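Long-range contacts in ofchtiv-allosamidin (Ostrinia furnacalis, PDB 6JMB), which probably hydrolyses the beta-1,4 linkages of chitin as an insect group IV, family 18 chitinase, here held with the inhibitor allosamidin: residues 125-130 / 174-179; 88-93 / 132-137; 168-173 / 222-227. One frame throughout, in Å; residues are numbered along the deposited sequence.

Contact 1: 125-130 / 174-179; sequences WEYPNR and QSYDVP. With AMI (allosamizoline), chain C.
Ser175 OG donates to Pro128 O over 2.7 Å, in the carbonyl plane, while Asn129 ND2 returns a bond of 2.9 Å to Gln174 O, meeting a lone pair; the acceptor lies 6° out of the amide plane. Asn129 CG stands opposite its own N (chi1 -172°), which carries the amide across to that oxygen. The exchange anchors a type II turn, Tyr127 to Arg130, that follows a cis peptide after Glu126, the last residue of the family 18 DxxDxDxE motif, just past TIM-barrel strand 120-124; Glu126 OE2 lies 3.0 Å from allosamizoline N2. Tyr176 comes obliquely to Tyr127, its OH at the ring edge, 3.6 Å from Tyr127 CD1. That hydroxyl is bonded to Ser166 N and to a water held by Trp125 O. The Tyr127 ring lies between Glu126 CB on one face and Arg130 NH1 on the other, the latter 3.6 Å above the plane and offset toward the rim. A bend at chi3 (62°) folds the guanidinium there. Gln174, whose NE2 binds Glu170 O, crosses Arg130 nearly perpendicularly, with one water joining Gln174 OE1 to Arg130 NE and another joining Ser175 OG to Arg130 NH1.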
# COMPACT_ATOMS: atom_id res chain seq x y z
N TRP A 125 -6.39 -8.35 -4.72
CA TRP A 125 -6.31 -8.93 -6.05
C TRP A 125 -5.86 -7.84 -7.02
O TRP A 125 -6.55 -6.83 -7.18
CB TRP A 125 -7.69 -9.46 -6.42
CG TRP A 125 -7.94 -9.91 -7.84
CD1 TRP A 125 -7.06 -9.95 -8.89
CD2 TRP A 125 -9.19 -10.39 -8.35
NE1 TRP A 125 -7.69 -10.43 -10.02
CE2 TRP A 125 -9.00 -10.70 -9.71
CE3 TRP A 125 -10.45 -10.58 -7.78
CZ2 TRP A 125 -10.04 -11.19 -10.51
CZ3 TRP A 125 -11.48 -11.08 -8.57
CH2 TRP A 125 -11.26 -11.37 -9.93
N GLU A 126 -4.71 -8.04 -7.66
CA GLU A 126 -4.14 -7.03 -8.56
C GLU A 126 -4.08 -7.59 -9.99
O GLU A 126 -3.08 -8.19 -10.38
CB GLU A 126 -2.76 -6.58 -8.04
CG GLU A 126 -2.84 -6.06 -6.60
CD GLU A 126 -1.68 -5.19 -6.17
OE1 GLU A 126 -0.69 -5.04 -6.92
OE2 GLU A 126 -1.76 -4.63 -5.05
N TYR A 127 -5.15 -7.39 -10.77
CA TYR A 127 -6.39 -6.69 -10.42
C TYR A 127 -7.48 -7.35 -11.25
O TYR A 127 -7.20 -7.93 -12.30
CB TYR A 127 -6.34 -5.24 -10.88
CG TYR A 127 -5.24 -4.41 -10.30
CD1 TYR A 127 -5.41 -3.76 -9.09
CD2 TYR A 127 -4.02 -4.28 -10.96
CE1 TYR A 127 -4.41 -3.00 -8.54
CE2 TYR A 127 -3.00 -3.52 -10.40
CZ TYR A 127 -3.21 -2.89 -9.20
OH TYR A 127 -2.22 -2.12 -8.64
N PRO A 128 -8.73 -7.22 -10.82
CA PRO A 128 -9.84 -7.67 -11.67
C PRO A 128 -9.74 -7.04 -13.05
O PRO A 128 -9.49 -5.84 -13.19
CB PRO A 128 -11.08 -7.19 -10.92
CG PRO A 128 -10.64 -7.13 -9.48
CD PRO A 128 -9.20 -6.68 -9.53
N ASN A 129 -9.90 -7.88 -14.08
CA ASN A 129 -9.97 -7.41 -15.47
C ASN A 129 -8.68 -6.74 -15.93
O ASN A 129 -8.69 -5.90 -16.84
CB ASN A 129 -11.20 -6.52 -15.69
CG ASN A 129 -11.43 -6.17 -17.14
OD1 ASN A 129 -11.20 -6.98 -18.04
ND2 ASN A 129 -11.86 -4.93 -17.38
N ARG A 130 -7.55 -7.08 -15.31
CA ARG A 130 -6.27 -6.53 -15.74
C ARG A 130 -5.20 -7.61 -15.67
O ARG A 130 -5.41 -8.70 -15.13
CB ARG A 130 -5.86 -5.32 -14.90
CG ARG A 130 -6.83 -4.16 -15.01
CD ARG A 130 -6.43 -2.98 -14.16
NE ARG A 130 -5.14 -2.44 -14.56
CZ ARG A 130 -4.44 -1.59 -13.82
NH1 ARG A 130 -4.90 -1.19 -12.65
NH2 ARG A 130 -3.27 -1.15 -14.25
N GLN A 174 -11.57 0.06 -14.64
CA GLN A 174 -11.31 -1.22 -15.26
C GLN A 174 -11.64 -2.39 -14.36
O GLN A 174 -11.87 -3.50 -14.86
CB GLN A 174 -9.84 -1.34 -15.66
CG GLN A 174 -9.41 -0.32 -16.69
CD GLN A 174 -7.93 -0.45 -17.03
OE1 GLN A 174 -7.48 -1.50 -17.49
NE2 GLN A 174 -7.17 0.61 -16.77
N SER A 175 -11.69 -2.19 -13.04
CA SER A 175 -11.71 -3.30 -12.10
C SER A 175 -12.92 -3.37 -11.18
O SER A 175 -13.24 -4.46 -10.72
CB SER A 175 -10.46 -3.26 -11.20
OG SER A 175 -9.27 -3.48 -11.94
N TYR A 176 -13.57 -2.24 -10.87
CA TYR A 176 -14.46 -2.21 -9.72
C TYR A 176 -15.79 -1.54 -10.03
O TYR A 176 -15.85 -0.53 -10.74
CB TYR A 176 -13.85 -1.42 -8.55
CG TYR A 176 -12.41 -1.76 -8.25
CD1 TYR A 176 -12.06 -3.02 -7.76
CD2 TYR A 176 -11.41 -0.83 -8.45
CE1 TYR A 176 -10.74 -3.34 -7.49
CE2 TYR A 176 -10.09 -1.13 -8.18
CZ TYR A 176 -9.75 -2.38 -7.70
OH TYR A 176 -8.44 -2.67 -7.44
N ASP A 177 -16.84 -2.08 -9.43
CA ASP A 177 -18.07 -1.34 -9.22
C ASP A 177 -18.01 -0.80 -7.80
O ASP A 177 -18.13 -1.56 -6.83
CB ASP A 177 -19.28 -2.24 -9.41
CG ASP A 177 -20.55 -1.52 -9.13
OD1 ASP A 177 -21.00 -0.77 -10.01
OD2 ASP A 177 -21.08 -1.67 -8.01
N VAL A 178 -17.77 0.51 -7.67
CA VAL A 178 -17.45 1.08 -6.36
C VAL A 178 -18.54 0.88 -5.32
O VAL A 178 -18.21 0.45 -4.19
CB VAL A 178 -16.99 2.55 -6.50
CG1 VAL A 178 -16.77 3.18 -5.13
CG2 VAL A 178 -15.71 2.63 -7.34
N PRO A 179 -19.82 1.14 -5.59
CA PRO A 179 -20.82 0.96 -4.53
C PRO A 179 -20.92 -0.47 -4.03
O PRO A 179 -21.10 -0.68 -2.82
CB PRO A 179 -22.13 1.44 -5.19
CG PRO A 179 -21.67 2.37 -6.28
CD PRO A 179 -20.39 1.77 -6.79
C1 AMI C . 1.19 -2.54 -3.11
C2 AMI C . 0.80 -4.05 -3.34
C3 AMI C . 2.02 -4.78 -3.06
C4 AMI C . 3.18 -3.79 -3.48
C5 AMI C . 2.72 -2.55 -2.86
C6 AMI C . 3.43 -1.27 -3.44
C7 AMI C . -0.32 -3.22 -1.63
C8 AMI C . -2.20 -4.27 -0.27
C9 AMI C . -1.37 -1.91 0.31
N2 AMI C . -0.17 -4.30 -2.50
N7 AMI C . -1.30 -3.14 -0.53
O3 AMI C . 2.04 -6.02 -3.76
O4 AMI C . 4.46 -4.09 -2.94
O6 AMI C . 3.27 -1.27 -4.84
O7 AMI C . 0.52 -2.17 -1.88
O HOH W 1 -7.85 -4.80 -5.91
O HOH W 2 -8.75 -3.61 -18.54
O HOH W 3 -7.49 -1.50 -11.59
O HOH W 4 -4.92 -2.41 -17.50

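Contact 2: 88-93 / 132-137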
# COMPACT_ATOMS: atom_id res chain seq x y z
N GLY A 88 -0.36 -11.87 -9.08
CA GLY A 88 -1.02 -11.81 -10.37
C GLY A 88 -2.54 -11.85 -10.28
O GLY A 88 -3.14 -11.74 -9.22
N SER A 89 -3.16 -12.03 -11.44
CA SER A 89 -4.60 -11.93 -11.56
C SER A 89 -5.29 -13.22 -11.99
O SER A 89 -6.42 -13.46 -11.55
CB SER A 89 -4.96 -10.79 -12.52
OG SER A 89 -6.36 -10.62 -12.63
N ALA A 90 -4.64 -14.07 -12.79
CA ALA A 90 -5.30 -15.22 -13.40
C ALA A 90 -5.99 -16.12 -12.39
O ALA A 90 -7.15 -16.52 -12.58
CB ALA A 90 -4.27 -16.03 -14.20
N GLN A 91 -5.30 -16.48 -11.31
CA GLN A 91 -5.89 -17.44 -10.38
C GLN A 91 -7.10 -16.85 -9.67
O GLN A 91 -8.07 -17.57 -9.41
CB GLN A 91 -4.85 -17.93 -9.37
CG GLN A 91 -3.72 -18.74 -9.98
CD GLN A 91 -2.58 -18.96 -9.00
OE1 GLN A 91 -2.34 -20.09 -8.57
NE2 GLN A 91 -1.88 -17.89 -8.65
N TYR A 92 -7.06 -15.55 -9.38
CA TYR A 92 -8.19 -14.87 -8.74
C TYR A 92 -9.36 -14.76 -9.70
O TYR A 92 -10.52 -14.93 -9.29
CB TYR A 92 -7.74 -13.48 -8.23
CG TYR A 92 -6.70 -13.64 -7.16
CD1 TYR A 92 -5.36 -13.78 -7.48
CD2 TYR A 92 -7.06 -13.73 -5.82
CE1 TYR A 92 -4.40 -13.99 -6.51
CE2 TYR A 92 -6.11 -13.94 -4.84
CZ TYR A 92 -4.79 -14.06 -5.19
OH TYR A 92 -3.84 -14.29 -4.22
N SER A 93 -9.07 -14.50 -10.97
CA SER A 93 -10.11 -14.46 -11.99
C SER A 93 -10.81 -15.81 -12.12
O SER A 93 -12.05 -15.88 -12.17
CB SER A 93 -9.48 -14.05 -13.32
OG SER A 93 -10.43 -14.00 -14.36
N ASP A 132 -2.97 -10.64 -16.18
CA ASP A 132 -3.26 -11.94 -16.75
C ASP A 132 -4.65 -12.46 -16.40
O ASP A 132 -4.84 -13.68 -16.29
CB ASP A 132 -2.16 -12.96 -16.41
CG ASP A 132 -1.97 -13.15 -14.92
OD1 ASP A 132 -2.47 -12.32 -14.15
OD2 ASP A 132 -1.31 -14.14 -14.52
N THR A 133 -5.63 -11.56 -16.26
CA THR A 133 -7.01 -11.97 -16.07
C THR A 133 -7.43 -13.00 -17.11
O THR A 133 -7.02 -12.93 -18.27
CB THR A 133 -7.94 -10.75 -16.16
OG1 THR A 133 -9.30 -11.20 -16.16
CG2 THR A 133 -7.69 -9.95 -17.44
N VAL A 134 -8.24 -13.96 -16.68
CA VAL A 134 -8.75 -14.99 -17.56
C VAL A 134 -10.13 -14.63 -18.10
O VAL A 134 -10.40 -14.85 -19.28
CB VAL A 134 -8.78 -16.35 -16.81
CG1 VAL A 134 -9.54 -17.41 -17.60
CG2 VAL A 134 -7.36 -16.81 -16.51
N HIS A 135 -10.99 -14.05 -17.27
CA HIS A 135 -12.37 -13.79 -17.64
C HIS A 135 -12.65 -12.32 -17.96
O HIS A 135 -13.80 -11.97 -18.23
CB HIS A 135 -13.32 -14.29 -16.55
CG HIS A 135 -13.28 -15.77 -16.36
ND1 HIS A 135 -13.60 -16.66 -17.36
CD2 HIS A 135 -12.94 -16.52 -15.28
CE1 HIS A 135 -13.46 -17.90 -16.91
NE2 HIS A 135 -13.07 -17.84 -15.64
N GLY A 136 -11.64 -11.47 -17.92
CA GLY A 136 -11.81 -10.11 -18.41
C GLY A 136 -12.84 -9.34 -17.60
O GLY A 136 -12.82 -9.33 -16.36
N GLU A 137 -13.76 -8.68 -18.31
CA GLU A 137 -14.70 -7.78 -17.66
C GLU A 137 -15.62 -8.49 -16.67
O GLU A 137 -16.16 -7.84 -15.77
CB GLU A 137 -15.54 -7.03 -18.70
CG GLU A 137 -15.05 -5.62 -18.98
CD GLU A 137 -15.98 -4.85 -19.89
OE1 GLU A 137 -17.20 -5.12 -19.86
OE2 GLU A 137 -15.49 -3.97 -20.62
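Asp132 OD1 with Ser89 N, and Ser93 OG with His135 N, show how a loop can be tied to a helix by bonds given in both directions. The helix is 90-97, and the loop is the one that connects strand 120-124 to helix 138-154 in the TIM barrel of family 18. Two groups of hydrogen bonds run between backbone N-H and side-chain oxygen. At the start of the helix, Asp132 OD1 accepts from Ser89 N at 2.8 Å through its syn lone pair, and more weakly from Ala90 N at 3.1 Å. One turn on, the donors come from the loop: Ser93 OG receives His135 N at 3.0 Å and, weakly, Val134 N at 3.2 Å. Ser93 OG extends away from its own N (chi1 180°) to stand before these two amides, and it is bonded also to Asp139 OD1. The other oxygen of Asp139 meets Thr133 OG1, which accepts from Gly136 N in an ST motif. Apolar contact is slight and local: Val134 CG2 rests 3.9 Å from Ala90 CB. The last kind involves the imidazole of His135, with Val134 CG1 centred over one face. Its edge is turned to the helix backbone, where Ser93 O lies in the ring plane, 3.3 Å from His135 CD2.

Contact 3: 168-173 / 222-227; sequences VEEAAV and TLYNVN
Glu170 and Tyr224 illustrate how a carboxylate can meet an aromatic ring at its edge rather than over its face. From CB, which is directed toward segment 222-227, the Glu170 chain turns sharply at chi2 (94°), and this bend delivers the carboxylate to the ring. Its CD lies in the plane of the Tyr224 ring, 3.6 Å from CE1. Of the two oxygens, OE1 is 3.7 Å from Tyr224 CE1, while OE2 presses closer, 3.3 Å from the same carbon. The planes of carboxylate and ring stand 84° apart, an almost perpendicular meeting in which the acid faces the weakly positive C-H edge. OE2 also comes within 2.9 Å of Thr222 O; both are acceptors, so as a carboxylate Glu170 cannot bond there, and the closeness may favour a protonated acid. An alanine in place of Glu170 takes the carboxylate from the CE1 edge of Tyr224, and the ring, left with Val168 as its neighbour across the contact, is likely to be freer to turn. Val168 supplies the apolar half, its side chain set roughly at right angles to that of Tyr224. Val168 CG2 is 3.8 Å from Tyr224 CD1, and CG1 rests 3.9 Å from Tyr224 CA. This is surface packing, with the Val168 side chain about 13 Å from allosamizoline. In the barrel, Val168 is the N-cap residue of helix 169-175, which comes after strand 160-165, and Asn225 is that of helix 226-235, where its OD1 receives Asn228 N. Tyr232 touches Glu169 and Ala172, so the first turn of helix 169-175 also packs against helix 226-235 farther along the latter.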
# COMPACT_ATOMS: atom_id res chain seq x y z
N VAL A 168 -6.36 5.65 -9.17
CA VAL A 168 -6.87 6.67 -10.09
C VAL A 168 -8.04 6.13 -10.88
O VAL A 168 -8.18 4.92 -11.10
CB VAL A 168 -5.76 7.23 -11.01
CG1 VAL A 168 -4.61 7.82 -10.19
CG2 VAL A 168 -5.26 6.17 -11.97
N GLU A 169 -8.89 7.06 -11.34
CA GLU A 169 -10.09 6.70 -12.08
C GLU A 169 -9.81 5.74 -13.24
O GLU A 169 -10.53 4.75 -13.43
CB GLU A 169 -10.80 7.96 -12.57
CG GLU A 169 -12.08 7.66 -13.31
CD GLU A 169 -12.87 8.91 -13.62
OE1 GLU A 169 -12.42 10.01 -13.23
OE2 GLU A 169 -13.94 8.79 -14.26
N GLU A 170 -8.80 6.03 -14.06
CA GLU A 170 -8.62 5.21 -15.26
C GLU A 170 -8.26 3.77 -14.91
O GLU A 170 -8.54 2.85 -15.69
CB GLU A 170 -7.58 5.82 -16.19
CG GLU A 170 -7.85 7.25 -16.40
CD GLU A 170 -7.04 8.05 -15.41
OE1 GLU A 170 -7.12 7.73 -14.21
OE2 GLU A 170 -6.51 9.07 -15.79
N ALA A 171 -7.65 3.57 -13.75
CA ALA A 171 -7.41 2.21 -13.27
C ALA A 171 -8.66 1.62 -12.61
O ALA A 171 -9.03 0.47 -12.90
CB ALA A 171 -6.24 2.19 -12.29
N ALA A 172 -9.32 2.39 -11.76
CA ALA A 172 -10.43 1.88 -10.97
C ALA A 172 -11.59 1.44 -11.85
O ALA A 172 -12.24 0.42 -11.57
CB ALA A 172 -10.89 2.93 -9.95
N VAL A 173 -11.88 2.18 -12.92
CA VAL A 173 -13.02 1.83 -13.76
C VAL A 173 -12.81 0.51 -14.50
O VAL A 173 -13.78 -0.09 -14.97
CB VAL A 173 -13.42 2.95 -14.74
CG1 VAL A 173 -13.75 4.23 -13.98
CG2 VAL A 173 -12.33 3.16 -15.78
N THR A 222 -7.46 14.25 -15.15
CA THR A 222 -6.96 12.98 -15.67
C THR A 222 -5.56 12.64 -15.16
O THR A 222 -5.08 11.53 -15.42
CB THR A 222 -6.93 13.00 -17.20
OG1 THR A 222 -5.92 13.91 -17.66
CG2 THR A 222 -8.29 13.43 -17.76
N LEU A 223 -4.91 13.55 -14.45
CA LEU A 223 -3.55 13.29 -13.99
C LEU A 223 -3.55 12.28 -12.85
O LEU A 223 -4.53 12.14 -12.11
CB LEU A 223 -2.89 14.59 -13.52
CG LEU A 223 -2.76 15.68 -14.59
CD1 LEU A 223 -2.35 17.00 -13.95
CD2 LEU A 223 -1.77 15.29 -15.67
N TYR A 224 -2.44 11.56 -12.71
CA TYR A 224 -2.32 10.54 -11.67
C TYR A 224 -1.80 11.20 -10.40
O TYR A 224 -0.59 11.38 -10.23
CB TYR A 224 -1.38 9.43 -12.11
CG TYR A 224 -1.80 8.65 -13.34
CD1 TYR A 224 -3.09 8.72 -13.85
CD2 TYR A 224 -0.88 7.82 -13.99
CE1 TYR A 224 -3.46 7.98 -14.98
CE2 TYR A 224 -1.24 7.10 -15.11
CZ TYR A 224 -2.52 7.18 -15.60
OH TYR A 224 -2.87 6.46 -16.72
N ASN A 225 -2.71 11.59 -9.51
CA ASN A 225 -2.30 12.15 -8.23
C ASN A 225 -3.30 11.75 -7.15
O ASN A 225 -4.39 11.24 -7.42
CB ASN A 225 -2.00 13.65 -8.31
CG ASN A 225 -3.18 14.48 -8.80
OD1 ASN A 225 -4.28 14.38 -8.27
ND2 ASN A 225 -2.94 15.31 -9.82
N VAL A 226 -2.89 11.97 -5.89
CA VAL A 226 -3.67 11.50 -4.75
C VAL A 226 -5.03 12.19 -4.71
O VAL A 226 -6.06 11.55 -4.48
CB VAL A 226 -2.88 11.72 -3.45
CG1 VAL A 226 -3.73 11.37 -2.23
CG2 VAL A 226 -1.59 10.91 -3.47
N ASN A 227 -5.05 13.51 -4.91
CA ASN A 227 -6.32 14.24 -4.86
C ASN A 227 -7.31 13.72 -5.90
O ASN A 227 -8.49 13.50 -5.59
CB ASN A 227 -6.06 15.74 -5.04
CG ASN A 227 -7.33 16.54 -5.15
OD1 ASN A 227 -8.15 16.58 -4.22
ND2 ASN A 227 -7.49 17.22 -6.27

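Contact 1 occupies the middle of the group, its centre 10 Å from that of contact 2 and 13 Å from that of contact 3, whereas the centres of contacts 2 and 3 are 22 Å apart and the two do not touch. Along the chain, contact 1 interleaves with each of the others, while contact 2 closes before contact 3 opens. The long loop between strand 120-124 and helix 138-154 supplies residues to contacts 1 and 2, which Ser89 OG joins by probable hydrogen bonds to Tyr127 O and Trp125 NE1. Helix 169-175 links contacts 1 and 3, where Arg130 NH1 packs against Ala171 CB. The loop that carries Glu126 is thus connected to helices 90-97 and 169-175 of the TIM barrel.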